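Local atomic coordinates of peptidoglycan glycosyltransferase (Burkholderia ambifaria, PDB entry 5UY7), a protein that belongs to the penicillin-binding protein family and carries a domain of the beta-lactamase clan. Residues Gln204-Ala207 against Tyr208-Lys212; Ser517-Ala520 against Gly521-Arg525. All coordinates share one frame; numbering follows the deposited sequence.

Contact 1. Residues Gln204-Ala207 against Tyr208-Lys212; sequences QYIA and YANLK
I206 and N210, one helical turn apart, lie side by side and point the same way, and their meeting is the main polar feature of this part of helix 201-217. N210 ND2 gives a hydrogen bond to I206 O at 2.9 Å. It is a bent bond, with an N-H...O angle of 131°, and the nitrogen sits above the carbonyl plane instead of on a lone pair. The backbone N210 N comes to the same oxygen from the opposite face at 3.1 Å, so one carbonyl takes two donors from a single residue. The side chain can do this because its CG stands beside its own backbone N (chi1 -77°), which folds the amide back along the helix. I206 CG2 packs alongside the amide nitrogen, 3.7 Å from N210 ND2. ND2 probably also donates to D522 OD2 on helix 509-526, and between its two acceptors the amide's rotation is probably well fixed. The other backbone bonds follow the ordinary helical pattern, Y208 N to Q204 O at 2.8 Å, A209 N to Y205 O at 2.8 Å and L211 N to A207 O at 2.9 Å.

Apolar contact is sparser. A209 CB sits over one face of the Y205 ring, a CH-pi contact 4.3 Å from the centroid and displaced toward the rim at CZ.

Inward, A207 touches V239 and Q204 OE1 accepts from L238 N, both on strand 235-241. This is an amphipathic helix laid against the antiparallel sheet, as in the penicillin-binding protein and beta-lactamase fold.

Contact 2. Residues Ser517-Ala520 against Gly521-Arg525; sequences SAIA and GDTMR
T523 and I519 meet one turn apart in helix 509-526, the last helix of the model, which packs on the central antiparallel sheet of the penicillin-binding protein and beta-lactamase fold. T523 OG1 donates to I519 O at 2.8 Å, while T523 N reaches the same oxygen from the other face of the carbonyl at 2.9 Å. With OG1 beside the backbone N (chi1 -61°), the hydroxyl bends back onto its own helix and its polarity is met locally. M524 uses the same kind of fold-back with a carbon: CG comes within 3.1 Å of A520 O, which also accepts the nearly straight bond from M524 N.

D522 folds back in the same way, but brings a carboxylate to a carbonyl instead of a donor. Its OD1 and OD2 each stand 3.4 Å from A518 O, acceptors facing an acceptor without a bond, which is probably mildly unfavourable and eased by R525. D522 OD1 lies almost in the guanidinium plane of R525 and receives NH2 on its anti lone pair, a salt bridge of 2.8 Å. One face of the same guanidinium lies over G521 O, 3.3 Å above the plane near its centre.

Farther out, I519 packs on V494, V496, A225 and V227 of the sheet, and M524 touches Y456 and P486. S517 OG bonds to A452 O, tying the helix to a neighbouring loop. A water donates to S517 O at 3.2 Å and accepts a weak bond from R525 NH2.

Overall arrangement
Contact 1 and contact 2 are stretches of two neighbouring helices, 201-217 and 509-526, laid on the same sheet with centres about 11 Å apart. Contact 2 is the buried one, facing strands 222-229 and 492-499; contact 1 is only partly buried and leans on the edge strand 235-241, with its Y205 exposed. Each doubles the donors on one carbonyl, by an amide in 204-212 and by a hydroxyl in 517-525, but only contact 2 has a salt bridge within it, and only contact 1 has a CH-pi contact between its own segments. The helices join where D522 probably takes N210 on one oxygen and holds R525 on the other, beside I206 CG2 packing 3.5 Å from D522 CB.

Contact 1. Residues Gln204-Ala207 against Tyr208-Lys212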
loop_
_atom_site.group_PDB
_atom_site.type_symbol
_atom_site.label_atom_id
_atom_site.label_comp_id
_atom_site.label_asym_id
_atom_site.label_seq_id
_atom_site.Cartn_x
_atom_site.Cartn_y
_atom_site.Cartn_z
ATOM N N GLN A 204 -8.721 18.039 1.052
ATOM C CA GLN A 204 -9.556 17.586 -0.056
ATOM C C GLN A 204 -9.205 18.337 -1.338
ATOM O O GLN A 204 -9.096 17.730 -2.410
ATOM C CB GLN A 204 -11.038 17.775 0.298
ATOM C CG GLN A 204 -12.022 17.326 -0.776
ATOM C CD GLN A 204 -12.290 15.837 -0.728
ATOM O OE1 GLN A 204 -11.621 15.113 0.002
ATOM N NE2 GLN A 204 -13.279 15.374 -1.491
ATOM N N TYR A 205 -9.016 19.659 -1.245
ATOM C CA TYR A 205 -8.622 20.424 -2.425
ATOM C C TYR A 205 -7.250 19.990 -2.930
ATOM O O TYR A 205 -7.035 19.865 -4.145
ATOM C CB TYR A 205 -8.628 21.923 -2.120
ATOM C CG TYR A 205 -8.011 22.723 -3.238
ATOM C CD1 TYR A 205 -8.686 22.909 -4.434
ATOM C CD2 TYR A 205 -6.725 23.236 -3.120
ATOM C CE1 TYR A 205 -8.108 23.627 -5.476
ATOM C CE2 TYR A 205 -6.149 23.929 -4.139
ATOM C CZ TYR A 205 -6.835 24.122 -5.312
ATOM O OH TYR A 205 -6.232 24.832 -6.311
ATOM N N ILE A 206 -6.302 19.766 -2.013
ATOM C CA ILE A 206 -4.970 19.312 -2.414
ATOM C C ILE A 206 -5.068 18.006 -3.184
ATOM O O ILE A 206 -4.454 17.837 -4.246
ATOM C CB ILE A 206 -4.062 19.163 -1.181
ATOM C CG1 ILE A 206 -3.613 20.534 -0.686
ATOM C CG2 ILE A 206 -2.862 18.287 -1.507
ATOM C CD1 ILE A 206 -2.970 20.488 0.680
ATOM N N ALA A 207 -5.845 17.056 -2.653
ATOM C CA ALA A 207 -6.001 15.771 -3.321
ATOM C C ALA A 207 -6.698 15.933 -4.664
ATOM O O ALA A 207 -6.274 15.351 -5.671
ATOM C CB ALA A 207 -6.789 14.819 -2.421
ATOM N N TYR A 208 -7.756 16.739 -4.703
ATOM C CA TYR A 208 -8.494 16.944 -5.943
ATOM C C TYR A 208 -7.622 17.597 -7.010
ATOM O O TYR A 208 -7.571 17.138 -8.159
ATOM C CB TYR A 208 -9.723 17.805 -5.656
ATOM C CG TYR A 208 -10.391 18.344 -6.882
ATOM C CD1 TYR A 208 -11.319 17.591 -7.568
ATOM C CD2 TYR A 208 -10.097 19.618 -7.346
ATOM C CE1 TYR A 208 -11.946 18.098 -8.694
ATOM C CE2 TYR A 208 -10.704 20.123 -8.466
ATOM C CZ TYR A 208 -11.622 19.355 -9.136
ATOM O OH TYR A 208 -12.223 19.882 -10.255
ATOM N N ALA A 209 -6.949 18.692 -6.654
ATOM C CA ALA A 209 -6.167 19.434 -7.637
ATOM C C ALA A 209 -5.065 18.569 -8.229
ATOM O O ALA A 209 -4.849 18.564 -9.448
ATOM C CB ALA A 209 -5.577 20.681 -6.988
ATOM N N ASN A 210 -4.355 17.825 -7.378
ATOM C CA ASN A 210 -3.262 17.012 -7.883
ATOM C C ASN A 210 -3.775 15.830 -8.687
ATOM O O ASN A 210 -3.158 15.444 -9.691
ATOM C CB ASN A 210 -2.379 16.536 -6.725
ATOM C CG ASN A 210 -1.465 17.624 -6.224
ATOM O OD1 ASN A 210 -0.628 18.132 -6.967
ATOM N ND2 ASN A 210 -1.611 17.992 -4.953
ATOM N N LEU A 211 -4.891 15.234 -8.257
ATOM C CA LEU A 211 -5.423 14.083 -8.980
ATOM C C LEU A 211 -5.983 14.499 -10.330
ATOM O O LEU A 211 -5.767 13.809 -11.334
ATOM C CB LEU A 211 -6.497 13.387 -8.142
ATOM C CG LEU A 211 -7.093 12.122 -8.749
ATOM C CD1 LEU A 211 -6.043 11.018 -8.846
ATOM C CD2 LEU A 211 -8.306 11.707 -7.910
ATOM N N LYS A 212 -6.688 15.631 -10.370
ATOM C CA LYS A 212 -7.214 16.150 -11.628
ATOM C C LYS A 212 -6.085 16.409 -12.614
ATOM O O LYS A 212 -6.164 16.025 -13.786
ATOM C CB LYS A 212 -8.010 17.432 -11.363
ATOM C CG LYS A 212 -8.552 18.133 -12.603
ATOM C CD LYS A 212 -9.416 19.328 -12.199
ATOM C CE LYS A 212 -10.039 20.033 -13.401
ATOM N NZ LYS A 212 -9.019 20.671 -14.266
#

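Contact 2. Residues Ser517-Ala520 against Gly521-Arg525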
loop_
_atom_site.group_PDB
_atom_site.type_symbol
_atom_site.label_atom_id
_atom_site.label_comp_id
_atom_site.label_asym_id
_atom_site.label_seq_id
_atom_site.Cartn_x
_atom_site.Cartn_y
_atom_site.Cartn_z
ATOM N N SER A 517 3.428 11.692 -4.338
ATOM C CA SER A 517 4.422 12.645 -3.862
ATOM C C SER A 517 3.824 14.036 -3.714
ATOM O O SER A 517 4.040 14.717 -2.706
ATOM C CB SER A 517 5.609 12.689 -4.819
ATOM O OG SER A 517 6.473 13.762 -4.481
ATOM N N ALA A 518 3.076 14.476 -4.725
ATOM C CA ALA A 518 2.485 15.806 -4.689
ATOM C C ALA A 518 1.489 15.929 -3.543
ATOM O O ALA A 518 1.512 16.904 -2.785
ATOM C CB ALA A 518 1.815 16.113 -6.031
ATOM N N ILE A 519 0.612 14.940 -3.385
ATOM C CA ILE A 519 -0.391 15.037 -2.332
ATOM C C ILE A 519 0.262 14.959 -0.961
ATOM O O ILE A 519 -0.081 15.725 -0.056
ATOM C CB ILE A 519 -1.472 13.959 -2.511
ATOM C CG1 ILE A 519 -2.265 14.247 -3.783
ATOM C CG2 ILE A 519 -2.355 13.899 -1.263
ATOM C CD1 ILE A 519 -3.283 13.153 -4.153
ATOM N N ALA A 520 1.198 14.020 -0.776
ATOM C CA ALA A 520 1.859 13.886 0.518
ATOM C C ALA A 520 2.628 15.154 0.876
ATOM O O ALA A 520 2.513 15.672 1.994
ATOM C CB ALA A 520 2.796 12.675 0.507
ATOM N N GLY A 521 3.430 15.661 -0.058
ATOM C CA GLY A 521 4.205 16.862 0.221
ATOM C C GLY A 521 3.333 18.081 0.461
ATOM O O GLY A 521 3.567 18.856 1.397
ATOM N N ASP A 522 2.321 18.271 -0.390
ATOM C CA ASP A 522 1.433 19.416 -0.222
ATOM C C ASP A 522 0.724 19.346 1.120
ATOM O O ASP A 522 0.504 20.381 1.766
ATOM C CB ASP A 522 0.399 19.481 -1.348
ATOM C CG ASP A 522 0.983 19.915 -2.682
ATOM O OD1 ASP A 522 2.177 20.287 -2.754
ATOM O OD2 ASP A 522 0.225 19.901 -3.676
ATOM N N THR A 523 0.331 18.136 1.537
ATOM C CA THR A 523 -0.352 17.972 2.818
ATOM C C THR A 523 0.590 18.237 3.985
ATOM O O THR A 523 0.209 18.930 4.936
ATOM C CB THR A 523 -0.963 16.570 2.916
ATOM O OG1 THR A 523 -1.925 16.412 1.868
ATOM C CG2 THR A 523 -1.658 16.374 4.263
ATOM N N MET A 524 1.819 17.697 3.941
ATOM C CA MET A 524 2.814 18.043 4.958
ATOM C C MET A 524 2.955 19.552 5.105
ATOM O O MET A 524 2.942 20.086 6.220
ATOM C CB MET A 524 4.182 17.451 4.613
ATOM C CG MET A 524 4.272 15.961 4.504
ATOM S SD MET A 524 4.304 15.148 6.095
ATOM C CE MET A 524 2.552 14.806 6.307
ATOM N N ARG A 525 3.133 20.258 3.985
ATOM C CA ARG A 525 3.319 21.699 4.065
ATOM C C ARG A 525 2.091 22.375 4.659
ATOM O O ARG A 525 2.217 23.274 5.496
ATOM C CB ARG A 525 3.639 22.277 2.683
ATOM C CG ARG A 525 5.078 22.034 2.233
ATOM C CD ARG A 525 5.346 22.689 0.867
ATOM N NE ARG A 525 4.774 21.902 -0.223
ATOM C CZ ARG A 525 5.329 20.793 -0.696
ATOM N NH1 ARG A 525 6.465 20.359 -0.173
ATOM N NH2 ARG A 525 4.755 20.121 -1.684
HETATM O O HOH W 1 6.080 17.142 -2.876
#